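Local coordinates for protein beta-galactosidase (Streptococcus pneumoniae, PDB 4CU9) that is a beta-galactosidase that probably cleaves terminal galactose from glycans; this part is a carbohydrate-binding module, probably helping it recognise sugars, at residues A19-T24 / D33-L38; R48-S53 / G173-E178; F86-G91 / I143-E148. All coordinates share one frame; numbering follows the deposited sequence.

Contact 1: residues A19-T24 / D33-L38; sequences AFASAT and DRVDYL. With CA (calcium ion), chain C.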
loop_
_atom_site.group_PDB
_atom_site.type_symbol
_atom_site.label_atom_id
_atom_site.label_comp_id
_atom_site.label_asym_id
_atom_site.label_seq_id
_atom_site.Cartn_x
_atom_site.Cartn_y
_atom_site.Cartn_z
ATOM N N ALA A 19 -7.701 -3.302 0.387
ATOM C CA ALA A 19 -6.566 -2.432 0.343
ATOM C C ALA A 19 -6.657 -1.521 1.549
ATOM O O ALA A 19 -7.745 -1.258 2.063
ATOM C CB ALA A 19 -6.538 -1.628 -0.941
ATOM N N PHE A 20 -5.502 -1.126 2.059
ATOM C CA PHE A 20 -5.439 -0.189 3.197
ATOM C C PHE A 20 -4.275 0.747 3.074
ATOM O O PHE A 20 -3.244 0.417 2.415
ATOM C CB PHE A 20 -5.436 -0.921 4.553
ATOM C CG PHE A 20 -4.162 -1.654 4.812
ATOM C CD1 PHE A 20 -3.988 -2.924 4.328
ATOM C CD2 PHE A 20 -3.130 -1.010 5.438
ATOM C CE1 PHE A 20 -2.770 -3.580 4.546
ATOM C CE2 PHE A 20 -1.919 -1.641 5.638
ATOM C CZ PHE A 20 -1.751 -2.918 5.181
ATOM N N ALA A 21 -4.373 1.875 3.788
ATOM C CA ALA A 21 -3.285 2.825 3.890
ATOM C C ALA A 21 -3.223 3.581 5.216
ATOM O O ALA A 21 -4.240 3.794 5.869
ATOM C CB ALA A 21 -3.293 3.800 2.719
ATOM N N SER A 22 -2.014 3.942 5.612
ATOM C CA SER A 22 -1.820 4.799 6.782
ATOM C C SER A 22 -2.499 6.169 6.621
ATOM O O SER A 22 -2.999 6.725 7.613
ATOM C CB SER A 22 -0.331 4.955 7.100
ATOM O OG SER A 22 0.407 5.558 6.064
ATOM N N ALA A 23 -2.430 6.720 5.410
ATOM C CA ALA A 23 -3.101 7.976 5.061
ATOM C C ALA A 23 -3.543 8.003 3.609
ATOM O O ALA A 23 -2.912 7.389 2.777
ATOM C CB ALA A 23 -2.188 9.159 5.301
ATOM N N THR A 24 -4.612 8.753 3.304
ATOM C CA THR A 24 -5.092 8.832 1.944
ATOM C C THR A 24 -5.743 10.204 1.759
ATOM O O THR A 24 -6.387 10.712 2.682
ATOM C CB THR A 24 -6.152 7.735 1.638
ATOM O OG1 THR A 24 -5.601 6.423 1.763
ATOM C CG2 THR A 24 -6.774 7.877 0.272
ATOM N N ASP A 33 -9.073 10.546 -5.065
ATOM C CA ASP A 33 -8.132 9.457 -4.752
ATOM C C ASP A 33 -8.803 8.504 -3.778
ATOM O O ASP A 33 -9.531 8.939 -2.883
ATOM C CB ASP A 33 -6.847 9.993 -4.128
ATOM C CG ASP A 33 -6.146 11.025 -4.990
ATOM O OD1 ASP A 33 -6.287 11.006 -6.236
ATOM O OD2 ASP A 33 -5.377 11.791 -4.397
ATOM N N ARG A 34 -8.584 7.211 -3.960
ATOM C CA ARG A 34 -9.204 6.189 -3.124
ATOM C C ARG A 34 -8.234 5.031 -2.966
ATOM O O ARG A 34 -7.612 4.592 -3.938
ATOM C CB ARG A 34 -10.497 5.636 -3.762
ATOM C CG ARG A 34 -11.625 6.634 -4.011
ATOM C CD ARG A 34 -12.173 7.227 -2.711
ATOM N NE ARG A 34 -13.259 8.213 -2.963
ATOM C CZ ARG A 34 -13.119 9.541 -3.036
ATOM N NH1 ARG A 34 -11.934 10.158 -2.851
ATOM N NH2 ARG A 34 -14.202 10.283 -3.265
ATOM N N VAL A 35 -8.120 4.520 -1.748
ATOM C CA VAL A 35 -7.228 3.390 -1.497
ATOM C C VAL A 35 -7.765 2.119 -2.180
ATOM O O VAL A 35 -7.016 1.234 -2.563
ATOM C CB VAL A 35 -7.028 3.148 -0.004
ATOM C CG1 VAL A 35 -8.274 2.513 0.627
ATOM C CG2 VAL A 35 -5.826 2.283 0.234
ATOM N N ASP A 36 -9.072 2.037 -2.345
ATOM C CA ASP A 36 -9.665 0.887 -2.999
ATOM C C ASP A 36 -9.260 0.787 -4.461
ATOM O O ASP A 36 -9.408 -0.259 -5.042
ATOM C CB ASP A 36 -11.191 0.927 -2.839
ATOM C CG ASP A 36 -11.633 0.519 -1.414
ATOM O OD1 ASP A 36 -11.235 -0.570 -0.930
ATOM O OD2 ASP A 36 -12.400 1.267 -0.763
ATOM N N TYR A 37 -8.726 1.855 -5.057
ATOM C CA TYR A 37 -8.219 1.777 -6.416
ATOM C C TYR A 37 -6.910 0.991 -6.515
ATOM O O TYR A 37 -6.512 0.626 -7.623
ATOM C CB TYR A 37 -8.008 3.166 -7.024
ATOM C CG TYR A 37 -9.262 3.983 -7.211
ATOM C CD1 TYR A 37 -10.475 3.370 -7.446
ATOM C CD2 TYR A 37 -9.231 5.373 -7.159
ATOM C CE1 TYR A 37 -11.649 4.103 -7.614
ATOM C CE2 TYR A 37 -10.399 6.123 -7.361
ATOM C CZ TYR A 37 -11.602 5.473 -7.583
ATOM O OH TYR A 37 -12.812 6.156 -7.760
ATOM N N LEU A 38 -6.277 0.696 -5.372
ATOM C CA LEU A 38 -5.047 -0.080 -5.343
ATOM C C LEU A 38 -5.189 -1.532 -5.801
ATOM O O LEU A 38 -4.234 -2.090 -6.344
ATOM C CB LEU A 38 -4.452 -0.147 -3.950
ATOM C CG LEU A 38 -3.742 1.088 -3.401
ATOM C CD1 LEU A 38 -3.183 0.747 -2.034
ATOM C CD2 LEU A 38 -2.618 1.516 -4.307
HETATM CA CA CA C . -6.092 0.188 -9.783
HETATM O O HOH W 1 -9.805 -2.817 -1.528
HETATM O O HOH W 2 -6.886 2.179 -10.651
#

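Contact 2: residues R48-S53 / G173-E178; sequences RWTNWS and GVAMIE. With CA (calcium ion), chain C.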
loop_
_atom_site.group_PDB
_atom_site.type_symbol
_atom_site.label_atom_id
_atom_site.label_comp_id
_atom_site.label_asym_id
_atom_site.label_seq_id
_atom_site.Cartn_x
_atom_site.Cartn_y
_atom_site.Cartn_z
ATOM N N ARG A 48 -6.458 6.565 -8.826
ATOM C CA ARG A 48 -5.247 6.299 -8.057
ATOM C C ARG A 48 -5.474 6.493 -6.561
ATOM O O ARG A 48 -6.426 7.147 -6.139
ATOM C CB ARG A 48 -4.123 7.198 -8.538
ATOM C CG ARG A 48 -4.468 8.662 -8.395
ATOM C CD ARG A 48 -3.745 9.503 -9.388
ATOM N NE ARG A 48 -4.103 10.907 -9.179
ATOM C CZ ARG A 48 -4.713 11.687 -10.070
ATOM N NH1 ARG A 48 -5.036 11.251 -11.269
ATOM N NH2 ARG A 48 -4.978 12.935 -9.752
ATOM N N TRP A 49 -4.631 5.840 -5.783
ATOM C CA TRP A 49 -4.469 6.149 -4.394
ATOM C C TRP A 49 -3.316 7.137 -4.282
ATOM O O TRP A 49 -2.286 7.003 -4.931
ATOM C CB TRP A 49 -4.157 4.887 -3.582
ATOM C CG TRP A 49 -3.676 5.236 -2.219
ATOM C CD1 TRP A 49 -4.440 5.545 -1.142
ATOM C CD2 TRP A 49 -2.335 5.376 -1.817
ATOM N NE1 TRP A 49 -3.643 5.836 -0.065
ATOM C CE2 TRP A 49 -2.341 5.745 -0.457
ATOM C CE3 TRP A 49 -1.102 5.180 -2.461
ATOM C CZ2 TRP A 49 -1.176 5.952 0.258
ATOM C CZ3 TRP A 49 0.043 5.384 -1.754
ATOM C CH2 TRP A 49 0.009 5.783 -0.408
ATOM N N THR A 50 -3.474 8.086 -3.373
ATOM C CA THR A 50 -2.432 9.002 -3.065
ATOM C C THR A 50 -2.593 9.414 -1.605
ATOM O O THR A 50 -3.688 9.279 -1.023
ATOM C CB THR A 50 -2.761 10.205 -3.968
ATOM O OG1 THR A 50 -2.152 10.106 -5.273
ATOM C CG2 THR A 50 -2.688 11.448 -3.337
ATOM N N ASN A 51 -1.515 9.899 -1.009
ATOM C CA ASN A 51 -1.611 10.545 0.340
ATOM C C ASN A 51 -1.244 12.003 0.238
ATOM O O ASN A 51 -0.752 12.597 1.191
ATOM C CB ASN A 51 -0.686 9.861 1.342
ATOM C CG ASN A 51 0.773 10.158 1.062
ATOM O OD1 ASN A 51 1.185 10.253 -0.106
ATOM N ND2 ASN A 51 1.567 10.312 2.126
ATOM N N TRP A 52 -1.495 12.584 -0.936
ATOM C CA TRP A 52 -1.225 13.996 -1.190
ATOM C C TRP A 52 -1.961 14.865 -0.142
ATOM O O TRP A 52 -3.105 14.603 0.263
ATOM C CB TRP A 52 -1.704 14.421 -2.601
ATOM C CG TRP A 52 -1.320 15.856 -2.927
ATOM C CD1 TRP A 52 -0.130 16.279 -3.408
ATOM C CD2 TRP A 52 -2.122 17.024 -2.740
ATOM N NE1 TRP A 52 -0.118 17.650 -3.529
ATOM C CE2 TRP A 52 -1.343 18.133 -3.130
ATOM C CE3 TRP A 52 -3.428 17.243 -2.272
ATOM C CZ2 TRP A 52 -1.822 19.440 -3.073
ATOM C CZ3 TRP A 52 -3.903 18.544 -2.206
ATOM C CH2 TRP A 52 -3.099 19.632 -2.606
ATOM N N SER A 53 -1.268 15.912 0.265
ATOM C CA SER A 53 -1.808 16.905 1.143
ATOM C C SER A 53 -1.255 18.268 0.767
ATOM O O SER A 53 -0.125 18.375 0.320
ATOM C CB SER A 53 -1.447 16.578 2.596
ATOM O OG SER A 53 -1.954 17.581 3.474
ATOM N N GLY A 173 3.524 13.721 -1.826
ATOM C CA GLY A 173 2.987 12.419 -1.520
ATOM C C GLY A 173 3.443 11.356 -2.496
ATOM O O GLY A 173 4.201 11.612 -3.450
ATOM N N VAL A 174 2.991 10.156 -2.209
ATOM C CA VAL A 174 3.182 8.994 -3.090
ATOM C C VAL A 174 1.869 8.732 -3.797
ATOM O O VAL A 174 0.773 8.929 -3.219
ATOM C CB VAL A 174 3.642 7.743 -2.286
ATOM C CG1 VAL A 174 3.853 6.496 -3.183
ATOM C CG2 VAL A 174 4.907 8.054 -1.515
ATOM N N ALA A 175 1.955 8.277 -5.050
ATOM C CA ALA A 175 0.779 7.921 -5.819
ATOM C C ALA A 175 0.908 6.554 -6.483
ATOM O O ALA A 175 1.987 6.192 -6.997
ATOM C CB ALA A 175 0.479 8.990 -6.869
ATOM N N MET A 176 -0.163 5.771 -6.411
ATOM C CA MET A 176 -0.186 4.437 -6.979
ATOM C C MET A 176 -1.478 4.123 -7.653
ATOM O O MET A 176 -2.574 4.503 -7.180
ATOM C CB MET A 176 0.053 3.319 -5.928
ATOM C CG MET A 176 1.294 3.440 -5.098
ATOM S SD MET A 176 1.616 2.001 -4.039
ATOM C CE MET A 176 2.080 0.768 -5.207
ATOM N N ILE A 177 -1.347 3.365 -8.738
ATOM C CA ILE A 177 -2.497 2.922 -9.507
ATOM C C ILE A 177 -2.887 1.485 -9.190
ATOM O O ILE A 177 -4.042 1.125 -9.323
ATOM C CB ILE A 177 -2.196 3.100 -11.011
ATOM C CG1 ILE A 177 -2.181 4.590 -11.334
ATOM C CG2 ILE A 177 -3.200 2.381 -11.899
ATOM C CD1 ILE A 177 -1.402 4.900 -12.604
ATOM N N GLU A 178 -1.904 0.660 -8.841
ATOM C CA GLU A 178 -2.171 -0.715 -8.494
ATOM C C GLU A 178 -1.078 -1.275 -7.602
ATOM O O GLU A 178 0.094 -0.926 -7.722
ATOM C CB GLU A 178 -2.363 -1.585 -9.751
ATOM C CG GLU A 178 -3.016 -2.941 -9.491
ATOM C CD GLU A 178 -4.520 -2.898 -9.288
ATOM O OE1 GLU A 178 -5.154 -1.811 -9.427
ATOM O OE2 GLU A 178 -5.098 -3.972 -9.010
HETATM CA CA CA C . -6.092 0.188 -9.783
HETATM O O HOH W 2 -6.886 2.179 -10.651
#

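Contact 3: residues F86-G91 / I143-E148; sequences FFADSG and IAAGDE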
loop_
_atom_site.group_PDB
_atom_site.type_symbol
_atom_site.label_atom_id
_atom_site.label_comp_id
_atom_site.label_asym_id
_atom_site.label_seq_id
_atom_site.Cartn_x
_atom_site.Cartn_y
_atom_site.Cartn_z
ATOM N N PHE A 86 3.100 2.837 -10.062
ATOM C CA PHE A 86 3.124 4.174 -9.506
ATOM C C PHE A 86 2.635 5.200 -10.499
ATOM O O PHE A 86 2.699 4.989 -11.723
ATOM C CB PHE A 86 4.537 4.530 -9.034
ATOM C CG PHE A 86 5.000 3.690 -7.883
ATOM C CD1 PHE A 86 4.501 3.917 -6.617
ATOM C CD2 PHE A 86 5.951 2.706 -8.048
ATOM C CE1 PHE A 86 4.901 3.156 -5.549
ATOM C CE2 PHE A 86 6.378 1.966 -6.991
ATOM C CZ PHE A 86 5.869 2.203 -5.737
ATOM N N PHE A 87 2.208 6.343 -9.957
ATOM C CA PHE A 87 1.712 7.447 -10.749
ATOM C C PHE A 87 2.487 8.676 -10.339
ATOM O O PHE A 87 3.021 8.721 -9.239
ATOM C CB PHE A 87 0.240 7.680 -10.449
ATOM C CG PHE A 87 -0.329 8.958 -11.031
ATOM C CD1 PHE A 87 -0.778 8.994 -12.332
ATOM C CD2 PHE A 87 -0.476 10.095 -10.247
ATOM C CE1 PHE A 87 -1.329 10.148 -12.866
ATOM C CE2 PHE A 87 -1.057 11.239 -10.754
ATOM C CZ PHE A 87 -1.476 11.271 -12.073
ATOM N N ALA A 88 2.567 9.651 -11.240
ATOM C CA ALA A 88 3.149 10.949 -10.882
ATOM C C ALA A 88 2.407 12.076 -11.548
ATOM O O ALA A 88 1.896 11.926 -12.645
ATOM C CB ALA A 88 4.614 10.986 -11.280
ATOM N N ASP A 89 2.416 13.219 -10.873
ATOM C CA ASP A 89 1.895 14.476 -11.392
ATOM C C ASP A 89 2.585 15.585 -10.598
ATOM O O ASP A 89 3.659 15.342 -10.015
ATOM C CB ASP A 89 0.358 14.517 -11.318
ATOM C CG ASP A 89 -0.180 14.552 -9.906
ATOM O OD1 ASP A 89 0.610 14.503 -8.931
ATOM O OD2 ASP A 89 -1.429 14.659 -9.779
ATOM N N SER A 90 2.003 16.786 -10.545
ATOM C CA SER A 90 2.707 17.909 -9.881
ATOM C C SER A 90 2.962 17.656 -8.401
ATOM O O SER A 90 4.005 18.027 -7.904
ATOM C CB SER A 90 1.964 19.239 -10.035
ATOM O OG SER A 90 0.631 19.079 -9.592
ATOM N N GLY A 91 2.043 16.973 -7.729
ATOM C CA GLY A 91 2.116 16.792 -6.296
ATOM C C GLY A 91 2.675 15.445 -5.837
ATOM O O GLY A 91 3.098 15.304 -4.662
ATOM N N ILE A 143 12.450 2.134 -9.578
ATOM C CA ILE A 143 11.240 2.554 -8.886
ATOM C C ILE A 143 10.885 3.942 -9.382
ATOM O O ILE A 143 11.483 4.946 -8.942
ATOM C CB ILE A 143 11.424 2.525 -7.369
ATOM C CG1 ILE A 143 11.958 1.139 -6.915
ATOM C CG2 ILE A 143 10.096 2.835 -6.685
ATOM C CD1 ILE A 143 11.068 -0.038 -7.285
ATOM N N ALA A 144 9.954 3.967 -10.328
ATOM C CA ALA A 144 9.492 5.146 -11.008
ATOM C C ALA A 144 8.044 4.963 -11.473
ATOM O O ALA A 144 7.532 3.836 -11.547
ATOM C CB ALA A 144 10.403 5.431 -12.195
ATOM N N ALA A 145 7.401 6.070 -11.792
ATOM C CA ALA A 145 6.048 6.088 -12.285
ATOM C C ALA A 145 6.084 5.707 -13.775
ATOM O O ALA A 145 7.021 6.049 -14.484
ATOM C CB ALA A 145 5.451 7.468 -12.108
ATOM N N GLY A 146 5.081 5.003 -14.242
ATOM C CA GLY A 146 5.029 4.626 -15.653
ATOM C C GLY A 146 4.666 3.177 -15.779
ATOM O O GLY A 146 3.518 2.828 -15.653
ATOM N N ASP A 147 5.645 2.327 -16.022
ATOM C CA ASP A 147 5.391 0.912 -16.250
ATOM C C ASP A 147 5.149 0.243 -14.915
ATOM O O ASP A 147 5.650 0.694 -13.888
ATOM C CB ASP A 147 6.604 0.244 -16.901
ATOM C CG ASP A 147 6.638 0.433 -18.375
ATOM O OD1 ASP A 147 5.766 -0.139 -19.056
ATOM O OD2 ASP A 147 7.537 1.143 -18.853
ATOM N N GLU A 148 4.410 -0.851 -14.956
ATOM C CA GLU A 148 4.306 -1.758 -13.824
ATOM C C GLU A 148 5.668 -2.368 -13.474
ATOM O O GLU A 148 6.454 -2.733 -14.360
ATOM C CB GLU A 148 3.251 -2.828 -14.150
ATOM C CG GLU A 148 3.389 -4.163 -13.480
ATOM C CD GLU A 148 2.250 -5.086 -13.856
ATOM O OE1 GLU A 148 1.114 -4.740 -13.478
ATOM O OE2 GLU A 148 2.504 -6.129 -14.516
HETATM O O HOH W 3 5.207 2.294 -11.896
#

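Contact 1: residues A19-T24 / D33-L38
Thr24 OG1 is held by two partners from elsewhere in the chain, the carbonyl of Ser115 and the indole NE1 of Trp49. The same oxygen also lies 4.0 Å from Val35 CB, and the two side chains cross at about a right angle. The hydroxyl is thus satisfied outside the segments, and its contact with Val35 is van der Waals only. Val35 CG2 stands anti to the backbone N, which carries it across to strand 18-21. There it touches Phe20 C at 3.6 Å and Ala21 CB at 3.9 Å. Ala19 CB meets two partners, Val35 O at 3.3 Å and Leu38 CB at 3.9 Å. No direct hydrogen bond joins the segments. A water bridges them instead, accepting from Ala19 N at 2.9 Å and donating to Asp36 OD1 at 2.7 Å. Within the galactose-binding-like beta fold, the contact packs the first strand against the 3-10 turn that begins at Val35. Trp49 touches Ala21, Val35 and Leu38 as a further apolar partner. The turn also points a carbonyl at the calcium ion, with Tyr37 O 2.2 Å from the metal. Asp40, Asp42, Ile177, Glu178 and a water complete this site.

Contact 2: residues R48-S53 / G173-E178
A short antiparallel beta pairing beside the calcium site joins Trp49 to Met176 and Thr50 to Ala175. Trp49 and Met176 form the hydrogen-bonded pair. Trp49 N donates to Met176 O at 2.8 Å, and Met176 N returns a straighter bond to Trp49 O at 2.9 Å, with 169° at the hydrogen. Thr50 and Ala175 form the non-hydrogen-bonded pair, where Thr50 OG1 lies 3.3 Å from Ala175 CB. Asn51 extends the pairing twice. Its backbone N makes a weak bond to Val174 O. Its CG sits between the backbone N and carbonyl carbon (chi1 71°), and OD1 accepts from Val174 N at 2.8 Å in the carbonyl plane. On the face with Trp49 and Met176, Met176 CG comes to the edge of the indole, 4.0 Å from CE3 of Trp49. The sulfur lies obliquely to the six-membered ring, a Met-aromatic contact. In this beta-sandwich module, strand 173-182 then turns a corner at Ile177. A classic beta bulge follows, with Ile177 and Glu178 set together opposite His85 of strand 73-86. Both bind calcium, through Ile177 O at 2.3 Å and Glu178 OE1 at 2.2 Å, while Glu178 OE2 is held by Gly41 N.

Contact 3: residues F86-G91 / I143-E148
Phe86 meets the loop 143-148 with its ring, its CB and its backbone. Its CG lies beside the backbone N (chi1 -66°), which sets the ring where it meets Ile143. Its CE2 lies 3.8 Å from Ile143 CG2, which approaches the ring obliquely. The carbonyl oxygen of Ala144 lies at the ring edge, near the ring plane. Lower down, Phe86 CB packs on the backbone and methyl of Ala145. That methyl also reaches the next residues of the other segment: Ala145 CB is 3.7 Å from Ala88 CB and equally close to the carbonyl carbon of Phe87.

The one direct hydrogen bond is weak, from Gly146 N to Phe86 O at 3.5 Å. A water adds three shorter bonds. It accepts from Phe86 N at 2.8 Å, donates to Ala144 O at 2.8 Å, and donates to Asp147 O at 2.6 Å. It thus ties the Phe86 backbone to both sides of the turn at Gly146. The turn uses backbone angles suited to glycine (phi 134°, psi -101°).

Beyond Ala88, an Asx turn of Asp89 onto Gly91 N shapes the loop. Phe87 packs on Arg48, away from the loop 143-148.

The contact lies near the surface, where two loops meet. Residues 86-91 lead from strand 73-86 to strand 92-93, and residues 143-148 lead from strand 132-139 into strand 149-158. The Phe86 side chain reaches inward to Met176 of strand 173-182 and Leu98 of strand 97-103, and Ile143 touches Leu98 too.

How the contacts relate
Contacts 1 and 2 are buried and lie side by side, with centres 8 Å apart. Contact 3 is at the surface. Contacts 1 and 2 supply ligands to one calcium ion and share a metal-bound water. They are also joined by a backbone hydrogen bond between Arg34 N and Arg48 O. Contact 3 also meets contact 2, where Phe87 N hydrogen-bonds to Ala175 O and Phe86 packs on Met176. It does not touch contact 1. The chemistry differs with place. Contact 1 relies on alanine, valine and leucine groups and one water, contact 2 on strand hydrogen bonds with Trp49 against Met176, and contact 3 on apolar packing of Phe86 and alanines, a water and one weak bond.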